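Local coordinates for N-acetylneuraminate lyase (PDB 5ZKA), which belongs to the dihydrodipicolinate synthetase family of TIM-barrel proteins, with a barrel of parallel strands enclosed by helices and extended by further helices at its C-terminal end, at residues I35-L40 / F77-D82; K52-Y57 / R229-F234; R189-K192 / L198-A201; I219-N224 / Q266-I271; L272-V277 / E299-F304. One frame throughout, in Å; residues are numbered along the deposited sequence.

The five contacts sample one TIM barrel and its C-terminal helices. Contacts 2, 3 and 4 all reach the parallel sheet, and contacts 3 and 4 lie on its neighbouring strands 200-201 and 217-220. Contact 1 joins two helices on the outside of the barrel. Contacts 4 and 5 share helix 264-274, their centres 11 Å apart; contacts 2 and 4 share helix 223-237. Along the chain, contact 1 interlocks with contact 2, contact 3 is nested inside contact 2, contact 4 interlocks with contact 2, and contact 5 comes last. Contacts 3 and 5 are farthest apart, about 33 Å between centres, so the set spans both the barrel wall and the terminal helices packed against it.

Contact 1 (I35-L40 / F77-D82); sequences INEKGL and FEIAID
Glu37 OE1 forms a salt bridge with Arg75 of helix 70-84, and separately the methyl CD1 of Ile79 lies 3.7 Å from Glu37 OE1. The second oxygen, OE2, has a long and weak ion pair with Arg41 of the glutamate's own helix, so the carboxylate lies between two arginines, which should favour its charged form. Nearer the backbone the methylenes do the packing. Glu37 CG sits 3.7 Å from Ile79 CD1; with CG anti to the backbone N (chi1 172°) and the chain extended beyond it (chi2 171°), CB, CG and CD all pass along the terminal methyl of the isoleucine. A glutamate suits this place, offering a hydrophobic stem to Ile79 and a charge to Arg75 of the opposite helix.

Ile79 fills the middle with both of its branches. CD1 goes to Glu37, and CG2 meets Leu40 CD2 at 3.7 Å, the side chains meeting at a slant, methyl against methyl. The first torsion of Leu40 (chi1 177°) sends CG towards Ile79. Branched aliphatic residues are well placed here, since they fill the gap between two helices without bringing in polar atoms. Just upstream, Asn36 caps the helix: its OD1 accepts Gly39 N at 3.0 Å, the N-H coming from above the carbonyl plane, and its ND2 bonds Asp278.

The contact thus joins the start of helix 37-49 to the middle of helix 70-84, the two helices that flank strand 55-58 in the sequence. Phe77, on the latter helix, packs against strand 89-93 and helix 99-112.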
# COMPACT_ATOMS: atom_id res chain seq x y z
N ILE A 35 -8.91 35.70 -5.38
CA ILE A 35 -8.26 34.93 -6.43
C ILE A 35 -7.37 35.84 -7.28
O ILE A 35 -7.76 36.95 -7.65
CB ILE A 35 -9.34 34.26 -7.31
CG1 ILE A 35 -10.21 33.34 -6.46
CG2 ILE A 35 -8.70 33.53 -8.47
CD1 ILE A 35 -11.61 33.20 -6.99
N ASN A 36 -6.17 35.35 -7.60
CA ASN A 36 -5.29 36.02 -8.57
C ASN A 36 -5.55 35.39 -9.93
O ASN A 36 -4.98 34.35 -10.27
CB ASN A 36 -3.83 35.89 -8.14
CG ASN A 36 -2.83 36.40 -9.18
OD1 ASN A 36 -3.20 36.92 -10.24
ND2 ASN A 36 -1.55 36.28 -8.87
N GLU A 37 -6.41 36.04 -10.73
CA GLU A 37 -6.84 35.45 -12.00
C GLU A 37 -5.68 35.32 -12.99
O GLU A 37 -5.56 34.30 -13.67
CB GLU A 37 -7.97 36.27 -12.61
CG GLU A 37 -8.34 35.83 -14.01
CD GLU A 37 -9.59 36.50 -14.53
OE1 GLU A 37 -10.46 36.88 -13.71
OE2 GLU A 37 -9.71 36.64 -15.77
N LYS A 38 -4.83 36.35 -13.09
CA LYS A 38 -3.68 36.26 -13.99
C LYS A 38 -2.82 35.06 -13.66
O LYS A 38 -2.42 34.30 -14.55
CB LYS A 38 -2.87 37.56 -13.91
CG LYS A 38 -1.65 37.59 -14.83
N GLY A 39 -2.53 34.85 -12.37
CA GLY A 39 -1.70 33.73 -11.98
C GLY A 39 -2.37 32.39 -12.18
O GLY A 39 -1.71 31.39 -12.48
N LEU A 40 -3.70 32.34 -11.99
CA LEU A 40 -4.42 31.08 -12.19
C LEU A 40 -4.33 30.63 -13.64
O LEU A 40 -4.11 29.45 -13.91
CB LEU A 40 -5.89 31.23 -11.77
CG LEU A 40 -6.77 30.00 -11.99
CD1 LEU A 40 -6.19 28.74 -11.30
CD2 LEU A 40 -8.22 30.25 -11.52
N PHE A 77 -13.83 27.94 -11.24
CA PHE A 77 -14.36 27.07 -12.29
C PHE A 77 -14.50 27.81 -13.61
O PHE A 77 -14.24 27.25 -14.68
CB PHE A 77 -15.72 26.49 -11.88
CG PHE A 77 -15.65 25.43 -10.81
CD1 PHE A 77 -14.87 24.29 -10.98
CD2 PHE A 77 -16.41 25.55 -9.67
CE1 PHE A 77 -14.82 23.31 -9.99
CE2 PHE A 77 -16.38 24.56 -8.68
CZ PHE A 77 -15.58 23.44 -8.84
N GLU A 78 -14.95 29.07 -13.56
CA GLU A 78 -15.10 29.86 -14.79
C GLU A 78 -13.76 30.04 -15.50
O GLU A 78 -13.65 29.85 -16.72
CB GLU A 78 -15.67 31.25 -14.50
CG GLU A 78 -16.96 31.32 -13.79
CD GLU A 78 -17.31 32.75 -13.44
OE1 GLU A 78 -16.85 33.67 -14.16
OE2 GLU A 78 -18.05 32.96 -12.45
N ILE A 79 -12.75 30.50 -14.76
CA ILE A 79 -11.45 30.76 -15.36
C ILE A 79 -10.84 29.48 -15.91
O ILE A 79 -10.33 29.45 -17.04
CB ILE A 79 -10.53 31.44 -14.32
CG1 ILE A 79 -11.09 32.81 -13.95
CG2 ILE A 79 -9.08 31.55 -14.85
CD1 ILE A 79 -10.60 33.32 -12.61
N ALA A 80 -10.92 28.39 -15.13
CA ALA A 80 -10.25 27.16 -15.53
C ALA A 80 -10.74 26.67 -16.89
O ALA A 80 -9.93 26.36 -17.78
CB ALA A 80 -10.43 26.08 -14.46
N ILE A 81 -12.06 26.60 -17.09
CA ILE A 81 -12.55 26.09 -18.36
C ILE A 81 -12.39 27.13 -19.48
O ILE A 81 -12.24 26.77 -20.65
CB ILE A 81 -14.01 25.61 -18.23
CG1 ILE A 81 -14.41 24.77 -19.44
CG2 ILE A 81 -14.97 26.77 -18.02
CD1 ILE A 81 -15.67 23.96 -19.23
N ASP A 82 -12.40 28.42 -19.15
CA ASP A 82 -12.13 29.42 -20.17
C ASP A 82 -10.70 29.33 -20.66
O ASP A 82 -10.43 29.45 -21.86
CB ASP A 82 -12.42 30.82 -19.63
CG ASP A 82 -12.14 31.90 -20.65
OD1 ASP A 82 -12.91 32.01 -21.63
OD2 ASP A 82 -11.14 32.64 -20.48

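Contact 2 (K52-Y57 / R229-F234); sequences KVDGLY and RAKQIF
The carboxylate of Asp54 is the flat group that Lys231 addresses, and the ammonium comes neither square to a face nor in at an edge: NZ meets OD1 at 3.1 Å in a hydrogen-bonded salt bridge, from above the carboxylate plane, 44° out of it. The other oxygen, OD2, takes the backbone N of Ile21, and Lys231 CE lies 3.6 Å from OD2 as well. The second flat group is the peptide carbonyl of Lys52, whose O accepts Lys231 NZ at 2.8 Å, with the donor almost straight in line with the C=O bond, at 172°. One ammonium therefore satisfies a charged and a neutral oxygen together.

Lys231 gets there by a bend in its chain: chi3 of 90° turns CE and NZ, after CD has passed 3.3 Å from Lys52 O. Lysine suits the place because its long chain can span the gap from the helix; its side chain also packs on Ile21. Aspartate suits the other side, being short enough to serve a backbone N and an ammonium from one carboxylate. Lys52, the first residue to leave helix 37-49, has positive phi, consistent with its carbonyl turning towards Lys231.

The contact lies where the chain passes from helix 37-49 to strand 55-58, at the N-terminal end of the barrel strands. Strands 20-24 and 89-93 flank that strand, and Lys231 of helix 223-237 reaches the loop leading into it.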
# COMPACT_ATOMS: atom_id res chain seq x y z
N LYS A 52 2.29 18.75 -19.55
CA LYS A 52 1.63 17.86 -20.52
C LYS A 52 0.64 16.91 -19.84
O LYS A 52 0.48 15.76 -20.25
CB LYS A 52 2.66 17.07 -21.33
CG LYS A 52 3.57 17.93 -22.19
CD LYS A 52 2.78 18.73 -23.18
CE LYS A 52 3.72 19.32 -24.24
NZ LYS A 52 2.97 20.00 -25.33
N VAL A 53 -0.04 17.40 -18.79
CA VAL A 53 -1.03 16.57 -18.11
C VAL A 53 -2.15 16.20 -19.07
O VAL A 53 -2.44 16.91 -20.05
CB VAL A 53 -1.62 17.26 -16.87
CG1 VAL A 53 -0.54 17.54 -15.84
CG2 VAL A 53 -2.35 18.52 -17.28
N ASP A 54 -2.77 15.06 -18.81
CA ASP A 54 -3.95 14.63 -19.55
C ASP A 54 -5.23 15.33 -19.07
O ASP A 54 -6.21 15.34 -19.81
CB ASP A 54 -4.12 13.12 -19.42
CG ASP A 54 -2.88 12.36 -19.85
OD1 ASP A 54 -2.50 12.50 -21.03
OD2 ASP A 54 -2.28 11.64 -19.02
N GLY A 55 -5.23 15.89 -17.87
CA GLY A 55 -6.44 16.49 -17.35
C GLY A 55 -6.14 17.41 -16.19
O GLY A 55 -5.02 17.43 -15.66
N LEU A 56 -7.15 18.20 -15.82
CA LEU A 56 -7.10 19.05 -14.64
C LEU A 56 -8.25 18.68 -13.72
O LEU A 56 -9.39 18.53 -14.18
CB LEU A 56 -7.16 20.54 -15.00
CG LEU A 56 -5.97 21.09 -15.79
CD1 LEU A 56 -6.21 22.53 -16.19
CD2 LEU A 56 -4.68 20.96 -14.98
N TYR A 57 -7.95 18.52 -12.43
CA TYR A 57 -8.94 18.30 -11.38
C TYR A 57 -9.13 19.62 -10.65
O TYR A 57 -8.24 20.06 -9.91
CB TYR A 57 -8.45 17.19 -10.45
CG TYR A 57 -9.45 16.70 -9.45
CD1 TYR A 57 -10.38 15.73 -9.80
CD2 TYR A 57 -9.42 17.16 -8.14
CE1 TYR A 57 -11.28 15.24 -8.86
CE2 TYR A 57 -10.32 16.68 -7.20
CZ TYR A 57 -11.24 15.73 -7.57
OH TYR A 57 -12.13 15.25 -6.63
N ARG A 229 7.67 13.34 -14.94
CA ARG A 229 8.04 12.06 -14.35
C ARG A 229 6.82 11.19 -14.08
O ARG A 229 6.87 9.97 -14.27
CB ARG A 229 8.81 12.28 -13.04
CG ARG A 229 10.30 12.61 -13.21
CD ARG A 229 10.99 12.58 -11.85
NE ARG A 229 12.36 13.06 -11.95
CZ ARG A 229 12.74 14.32 -11.71
NH1 ARG A 229 11.82 15.21 -11.33
NH2 ARG A 229 14.01 14.67 -11.86
N ALA A 230 5.73 11.79 -13.63
CA ALA A 230 4.54 11.01 -13.30
C ALA A 230 4.00 10.28 -14.52
O ALA A 230 3.62 9.10 -14.43
CB ALA A 230 3.46 11.92 -12.71
N LYS A 231 3.92 10.96 -15.66
CA LYS A 231 3.50 10.28 -16.88
C LYS A 231 4.48 9.17 -17.26
O LYS A 231 4.07 8.11 -17.75
CB LYS A 231 3.36 11.28 -18.03
CG LYS A 231 2.12 12.14 -17.93
CD LYS A 231 1.93 12.94 -19.21
CE LYS A 231 1.09 12.19 -20.22
NZ LYS A 231 0.50 13.15 -21.19
N GLN A 232 5.78 9.40 -17.06
CA GLN A 232 6.76 8.35 -17.35
C GLN A 232 6.50 7.11 -16.50
O GLN A 232 6.41 5.99 -17.02
CB GLN A 232 8.19 8.87 -17.11
CG GLN A 232 8.69 9.85 -18.15
CD GLN A 232 10.00 10.52 -17.75
OE1 GLN A 232 10.43 10.44 -16.60
NE2 GLN A 232 10.64 11.19 -18.71
N ILE A 233 6.39 7.28 -15.18
CA ILE A 233 6.11 6.13 -14.30
C ILE A 233 4.89 5.37 -14.80
O ILE A 233 4.94 4.15 -15.02
CB ILE A 233 5.91 6.59 -12.84
CG1 ILE A 233 7.19 7.21 -12.26
CG2 ILE A 233 5.41 5.41 -11.98
CD1 ILE A 233 6.95 8.01 -10.95
N PHE A 234 3.79 6.10 -15.02
CA PHE A 234 2.53 5.49 -15.46
C PHE A 234 2.72 4.72 -16.76
O PHE A 234 2.35 3.54 -16.85
CB PHE A 234 1.49 6.60 -15.62
CG PHE A 234 0.09 6.11 -15.85
CD1 PHE A 234 -0.53 5.28 -14.92
CD2 PHE A 234 -0.61 6.49 -16.99
CE1 PHE A 234 -1.82 4.84 -15.14
CE2 PHE A 234 -1.90 6.05 -17.21
CZ PHE A 234 -2.51 5.22 -16.29

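Contact 3 (R189-K192 / L198-A201); sequences RVRK and LIFA
Ile199 and Arg191 form the tight half of this contact: CD1 of the isoleucine sits over the centre of the guanidinium face, 3.6 Å from CZ, and 3.6 Å from the arginine CA. The methyl thus nests in a fold of the arginine side chain, which bends back at chi2 (77°) and chi3 (-65°) to lay its flat end over it. Val190 CG1 completes the pocket, 3.9 Å from Ile199 CD1.

The outward side is looser. Lys192, partly exposed, is turned away from 198-201 and has a weak, long ion pair with a neighbouring subunit; Arg189 NH1 salt-bridges to acidic groups of that other chain. Helix 184-193 leads into the short, weakly bonded strand 200-201, one helix-to-strand step of the TIM barrel.

Arginine is apt here because its face and its N-H groups do separate jobs. One face accepts the isoleucine methyl, while NH1 forms a salt bridge with Asp216 and a hydrogen bond with Gly214 O, and NH2 bonds Phe194 O and Lys197 O. Asp216 also accepts Ile199 N, so one carboxylate serves both partners. So held, the guanidinium should have little freedom to rotate, and its positive charge is probably balanced by Asp216.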
# COMPACT_ATOMS: atom_id res chain seq x y z
N ARG A 189 -9.16 -5.14 -4.75
CA ARG A 189 -10.52 -5.69 -4.70
C ARG A 189 -11.50 -4.82 -5.48
O ARG A 189 -12.38 -5.34 -6.18
CB ARG A 189 -10.99 -5.84 -3.25
CG ARG A 189 -10.27 -6.92 -2.43
CD ARG A 189 -10.78 -8.32 -2.77
NE ARG A 189 -10.07 -8.87 -3.92
CZ ARG A 189 -10.49 -9.92 -4.60
NH1 ARG A 189 -11.61 -10.55 -4.25
NH2 ARG A 189 -9.81 -10.35 -5.65
N VAL A 190 -11.36 -3.50 -5.38
CA VAL A 190 -12.22 -2.60 -6.15
C VAL A 190 -11.95 -2.75 -7.64
O VAL A 190 -12.88 -2.80 -8.45
CB VAL A 190 -12.01 -1.14 -5.68
CG1 VAL A 190 -12.77 -0.17 -6.59
CG2 VAL A 190 -12.49 -1.00 -4.23
N ARG A 191 -10.66 -2.85 -8.02
CA ARG A 191 -10.31 -3.04 -9.43
C ARG A 191 -10.93 -4.31 -9.98
O ARG A 191 -11.45 -4.32 -11.10
CB ARG A 191 -8.78 -3.07 -9.61
CG ARG A 191 -8.32 -3.48 -11.01
CD ARG A 191 -8.45 -2.36 -12.05
NE ARG A 191 -9.85 -1.99 -12.29
CZ ARG A 191 -10.25 -0.84 -12.81
NH1 ARG A 191 -9.34 0.07 -13.17
NH2 ARG A 191 -11.55 -0.58 -12.96
N LYS A 192 -10.87 -5.41 -9.21
CA LYS A 192 -11.43 -6.67 -9.70
C LYS A 192 -12.95 -6.63 -9.75
O LYS A 192 -13.55 -7.16 -10.69
CB LYS A 192 -10.97 -7.84 -8.83
CG LYS A 192 -11.32 -9.19 -9.46
CD LYS A 192 -11.84 -10.18 -8.44
CE LYS A 192 -12.69 -11.26 -9.11
NZ LYS A 192 -12.10 -11.75 -10.39
N LEU A 198 -13.72 3.70 -13.63
CA LEU A 198 -12.41 4.34 -13.58
C LEU A 198 -11.91 4.39 -12.15
O LEU A 198 -12.64 4.75 -11.24
CB LEU A 198 -12.48 5.77 -14.13
CG LEU A 198 -12.93 5.89 -15.58
CD1 LEU A 198 -13.49 7.27 -15.82
CD2 LEU A 198 -11.74 5.62 -16.49
N ILE A 199 -10.64 4.06 -11.95
CA ILE A 199 -10.00 4.24 -10.66
C ILE A 199 -8.79 5.15 -10.86
O ILE A 199 -7.89 4.82 -11.63
CB ILE A 199 -9.56 2.92 -10.03
CG1 ILE A 199 -10.73 1.94 -9.95
CG2 ILE A 199 -8.93 3.20 -8.66
CD1 ILE A 199 -10.29 0.56 -9.52
N PHE A 200 -8.77 6.26 -10.13
CA PHE A 200 -7.66 7.21 -10.15
C PHE A 200 -6.89 7.14 -8.84
O PHE A 200 -7.47 7.33 -7.77
CB PHE A 200 -8.17 8.62 -10.38
CG PHE A 200 -8.77 8.82 -11.73
CD1 PHE A 200 -7.95 8.98 -12.84
CD2 PHE A 200 -10.14 8.80 -11.90
CE1 PHE A 200 -8.50 9.14 -14.10
CE2 PHE A 200 -10.69 8.96 -13.15
CZ PHE A 200 -9.86 9.13 -14.25
N ALA A 201 -5.58 6.95 -8.93
CA ALA A 201 -4.75 6.99 -7.73
C ALA A 201 -4.64 8.41 -7.20
O ALA A 201 -4.38 9.34 -7.97
CB ALA A 201 -3.36 6.42 -8.03

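Contact 4 (I219-N224 / Q266-I271); sequences IGSTYN and QTIKEI
Ile268 points its two branches at the turn that follows the barrel strand: CD1 lies towards Ser221 and CG2 towards Asn224. CD1 is 3.7 Å from Ser221 O and 3.9 Å from Ser221 OG, while the CA of Thr222 is 4.3 Å from it. CG2 is more loosely placed, 4.1 Å from Asn224 CB. With CG1 anti to the carbonyl carbon (chi1 -64°) and CD1 extended beyond it (chi2 172°), the isoleucine reaches out from its helix to the turn. An aliphatic tip suits a turn whose carbonyl Ser221 O already has its hydrogen bonds.

Asn224 ND2 donates to Ser221 O at 2.9 Å, nearly straight and within the plane of its own amide, though tilted 26° from the carbonyl plane; the backbone N of Asn224 adds a weak bond to the same oxygen. Here the chain passes from strand 217-220, the last in sequence of the TIM barrel, into helix 223-237, at the C-terminal end of the strands. Helix 264-274, which carries Ile268, belongs to the helical extension that follows the barrel in this family.

Asparagine fits because its amide can bond in several directions: besides Ser221 O, ND2 reaches Ala24 O, and OD1 takes Asn47 ND2. Thr222 OG1 is turned to Asp204, and a 1,2-ethanediol, probably from the crystallisation liquor, lies about 4 Å from the threonine side chain. Met26 packs on both Asn224 and Ile268.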
# COMPACT_ATOMS: atom_id res chain seq x y z
N ILE A 219 -4.64 11.45 -9.88
CA ILE A 219 -4.97 12.85 -9.62
C ILE A 219 -4.10 13.28 -8.44
O ILE A 219 -4.17 12.67 -7.37
CB ILE A 219 -6.47 13.01 -9.31
CG1 ILE A 219 -7.29 12.56 -10.50
CG2 ILE A 219 -6.80 14.45 -8.92
CD1 ILE A 219 -8.78 12.24 -10.13
N GLY A 220 -3.26 14.29 -8.64
CA GLY A 220 -2.28 14.63 -7.61
C GLY A 220 -1.83 16.07 -7.62
O GLY A 220 -1.80 16.72 -8.66
N SER A 221 -1.44 16.55 -6.44
CA SER A 221 -0.93 17.92 -6.32
C SER A 221 0.47 18.06 -6.90
O SER A 221 0.84 19.12 -7.41
CB SER A 221 -0.89 18.35 -4.86
OG SER A 221 -0.12 17.43 -4.09
N THR A 222 1.30 17.02 -6.79
CA THR A 222 2.68 17.22 -7.22
C THR A 222 2.82 17.27 -8.73
O THR A 222 3.86 17.70 -9.24
CB THR A 222 3.61 16.14 -6.66
OG1 THR A 222 3.30 14.87 -7.26
CG2 THR A 222 3.46 16.05 -5.15
N TYR A 223 1.78 16.87 -9.47
CA TYR A 223 1.88 16.89 -10.92
C TYR A 223 1.90 18.31 -11.46
O TYR A 223 2.27 18.50 -12.62
CB TYR A 223 0.74 16.06 -11.52
CG TYR A 223 0.64 14.66 -10.93
CD1 TYR A 223 1.79 13.99 -10.48
CD2 TYR A 223 -0.58 14.03 -10.76
CE1 TYR A 223 1.71 12.72 -9.91
CE2 TYR A 223 -0.67 12.76 -10.19
CZ TYR A 223 0.47 12.11 -9.77
OH TYR A 223 0.37 10.85 -9.20
N ASN A 224 1.52 19.30 -10.64
CA ASN A 224 1.66 20.71 -11.03
C ASN A 224 3.11 21.04 -11.38
O ASN A 224 3.37 21.94 -12.18
CB ASN A 224 1.19 21.63 -9.90
CG ASN A 224 -0.34 21.69 -9.77
OD1 ASN A 224 -1.01 22.42 -10.49
ND2 ASN A 224 -0.88 20.92 -8.82
N GLN A 266 2.91 25.27 0.20
CA GLN A 266 3.86 26.37 0.08
C GLN A 266 5.00 26.02 -0.87
O GLN A 266 5.48 26.87 -1.62
CB GLN A 266 4.40 26.75 1.45
CG GLN A 266 3.36 27.32 2.42
CD GLN A 266 2.67 26.26 3.26
OE1 GLN A 266 2.75 25.06 2.98
NE2 GLN A 266 1.97 26.70 4.31
N THR A 267 5.46 24.76 -0.84
CA THR A 267 6.65 24.40 -1.63
C THR A 267 6.30 24.23 -3.10
O THR A 267 7.07 24.67 -3.97
CB THR A 267 7.28 23.13 -1.06
OG1 THR A 267 7.75 23.41 0.26
CG2 THR A 267 8.47 22.66 -1.91
N ILE A 268 5.15 23.62 -3.40
CA ILE A 268 4.71 23.55 -4.80
C ILE A 268 4.55 24.95 -5.37
O ILE A 268 5.02 25.24 -6.49
CB ILE A 268 3.42 22.72 -4.92
CG1 ILE A 268 3.68 21.27 -4.49
CG2 ILE A 268 2.87 22.80 -6.36
CD1 ILE A 268 2.44 20.40 -4.38
N LYS A 269 3.92 25.85 -4.62
CA LYS A 269 3.75 27.22 -5.11
C LYS A 269 5.10 27.92 -5.25
O LYS A 269 5.31 28.68 -6.21
CB LYS A 269 2.83 28.00 -4.18
CG LYS A 269 1.39 27.54 -4.27
CD LYS A 269 0.42 28.56 -3.72
CE LYS A 269 -1.02 28.09 -3.86
NZ LYS A 269 -1.98 28.95 -3.12
N GLU A 270 6.04 27.66 -4.33
CA GLU A 270 7.35 28.30 -4.44
C GLU A 270 8.11 27.78 -5.66
O GLU A 270 8.78 28.55 -6.35
CB GLU A 270 8.16 28.08 -3.16
CG GLU A 270 9.52 28.79 -3.15
CD GLU A 270 9.42 30.31 -3.13
OE1 GLU A 270 8.32 30.86 -2.90
OE2 GLU A 270 10.46 30.97 -3.33
N ILE A 271 8.03 26.48 -5.94
CA ILE A 271 8.72 25.93 -7.10
C ILE A 271 8.09 26.45 -8.39
O ILE A 271 8.79 26.72 -9.38
CB ILE A 271 8.71 24.39 -7.04
CG1 ILE A 271 9.59 23.93 -5.88
CG2 ILE A 271 9.20 23.79 -8.36
CD1 ILE A 271 9.63 22.42 -5.66

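Contact 5 (L272-V277 / E299-F304); sequences LKLEGV and ELHKKF
His301 and Glu275 make a notably short bond: NE2 gives its proton to OE2 at 2.6 Å, with an N-H...O angle of 171°. The oxygen uses its anti lone pair, on the side away from OE1, and lies almost in the ring plane of the histidine, although the carboxylate itself is turned 53° against the ring. Glu275 brings OE2 there by a bend at chi2 (-80°), while OE1 bonds the hydroxyl of Tyr46.

Leu274 covers one face of the imidazole. Its CB stands over the ring, 3.9 Å from the centroid, in a CH-pi contact, and CD1 reaches on to His301 CB at 3.6 Å. Histidine suits this place because a flat ring can take a leucine against its face and still offer an N-H at its edge. Gly276, with positive phi, is the C-prime residue of a Schellman motif; glycine takes up such backbone angles readily. The contact joins the C-terminal end of helix 264-274 to helix 291-304.

A carboxylate so close to NE2 probably stabilises positive charge on the imidazole and may raise its basicity. The hydrogen bond between Tyr46 and OE1 would in turn tend to stabilise a negative charge on Glu275.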
# COMPACT_ATOMS: atom_id res chain seq x y z
N LEU A 272 6.76 26.60 -8.41
CA LEU A 272 6.12 27.21 -9.57
C LEU A 272 6.68 28.61 -9.80
O LEU A 272 6.94 28.99 -10.94
CB LEU A 272 4.60 27.24 -9.39
CG LEU A 272 3.88 25.91 -9.66
CD1 LEU A 272 2.43 25.91 -9.13
CD2 LEU A 272 3.89 25.59 -11.15
N LYS A 273 6.89 29.37 -8.73
CA LYS A 273 7.45 30.71 -8.91
C LYS A 273 8.87 30.63 -9.46
O LYS A 273 9.24 31.41 -10.35
CB LYS A 273 7.42 31.49 -7.60
CG LYS A 273 6.02 31.70 -7.04
CD LYS A 273 6.00 32.62 -5.84
CE LYS A 273 4.68 32.48 -5.08
NZ LYS A 273 4.73 33.20 -3.78
N LEU A 274 9.67 29.67 -8.99
CA LEU A 274 11.00 29.46 -9.56
C LEU A 274 10.93 29.05 -11.03
O LEU A 274 11.90 29.24 -11.76
CB LEU A 274 11.77 28.41 -8.76
CG LEU A 274 12.21 28.77 -7.34
CD1 LEU A 274 12.66 27.53 -6.59
CD2 LEU A 274 13.33 29.81 -7.36
N GLU A 275 9.81 28.48 -11.47
CA GLU A 275 9.60 28.16 -12.87
C GLU A 275 8.93 29.29 -13.64
O GLU A 275 8.52 29.09 -14.79
CB GLU A 275 8.78 26.87 -13.01
CG GLU A 275 9.57 25.64 -12.66
CD GLU A 275 10.47 25.19 -13.80
OE1 GLU A 275 9.94 24.89 -14.89
OE2 GLU A 275 11.70 25.17 -13.62
N GLY A 276 8.82 30.46 -13.03
CA GLY A 276 8.28 31.63 -13.70
C GLY A 276 6.78 31.76 -13.68
O GLY A 276 6.25 32.61 -14.40
N VAL A 277 6.08 30.96 -12.87
CA VAL A 277 4.63 30.98 -12.75
C VAL A 277 4.26 31.74 -11.48
O VAL A 277 4.79 31.45 -10.40
CB VAL A 277 4.06 29.55 -12.70
CG1 VAL A 277 2.54 29.56 -12.59
CG2 VAL A 277 4.49 28.75 -13.92
N GLU A 299 16.60 24.61 -3.52
CA GLU A 299 17.51 23.47 -3.68
C GLU A 299 16.80 22.28 -4.31
O GLU A 299 17.39 21.59 -5.15
CB GLU A 299 18.13 23.08 -2.34
CG GLU A 299 19.18 24.08 -1.84
CD GLU A 299 20.27 24.35 -2.87
OE1 GLU A 299 21.01 23.41 -3.22
OE2 GLU A 299 20.38 25.51 -3.33
N LEU A 300 15.54 22.03 -3.92
CA LEU A 300 14.74 20.99 -4.56
C LEU A 300 14.56 21.28 -6.05
O LEU A 300 14.65 20.37 -6.88
CB LEU A 300 13.36 20.88 -3.90
CG LEU A 300 13.29 20.39 -2.45
CD1 LEU A 300 11.86 20.50 -1.91
CD2 LEU A 300 13.78 18.95 -2.36
N HIS A 301 14.26 22.53 -6.39
CA HIS A 301 14.14 22.89 -7.79
C HIS A 301 15.45 22.65 -8.54
O HIS A 301 15.46 22.02 -9.61
CB HIS A 301 13.70 24.35 -7.90
CG HIS A 301 13.52 24.84 -9.30
ND1 HIS A 301 14.43 25.69 -9.91
CD2 HIS A 301 12.55 24.61 -10.22
CE1 HIS A 301 14.02 25.96 -11.14
NE2 HIS A 301 12.89 25.31 -11.35
N LYS A 302 16.57 23.12 -7.98
CA LYS A 302 17.86 22.94 -8.65
C LYS A 302 18.22 21.47 -8.82
O LYS A 302 18.81 21.08 -9.84
CB LYS A 302 18.96 23.68 -7.88
CG LYS A 302 19.07 25.15 -8.23
CD LYS A 302 19.71 25.97 -7.12
CE LYS A 302 21.07 25.41 -6.70
NZ LYS A 302 21.79 26.34 -5.78
N LYS A 303 17.87 20.63 -7.85
CA LYS A 303 18.28 19.23 -7.92
C LYS A 303 17.36 18.38 -8.79
O LYS A 303 17.81 17.46 -9.47
CB LYS A 303 18.35 18.63 -6.51
CG LYS A 303 18.71 17.14 -6.46
CD LYS A 303 19.12 16.72 -5.06
CE LYS A 303 19.43 15.22 -4.99
NZ LYS A 303 20.36 14.79 -6.07
N PHE A 304 16.05 18.67 -8.78
CA PHE A 304 15.07 17.75 -9.37
C PHE A 304 14.37 18.28 -10.61
O PHE A 304 13.87 17.47 -11.40
CB PHE A 304 14.02 17.35 -8.32
CG PHE A 304 14.59 16.51 -7.19
CD1 PHE A 304 15.00 15.21 -7.42
CD2 PHE A 304 14.76 17.05 -5.93
CE1 PHE A 304 15.55 14.45 -6.41
CE2 PHE A 304 15.29 16.28 -4.90
CZ PHE A 304 15.69 14.98 -5.14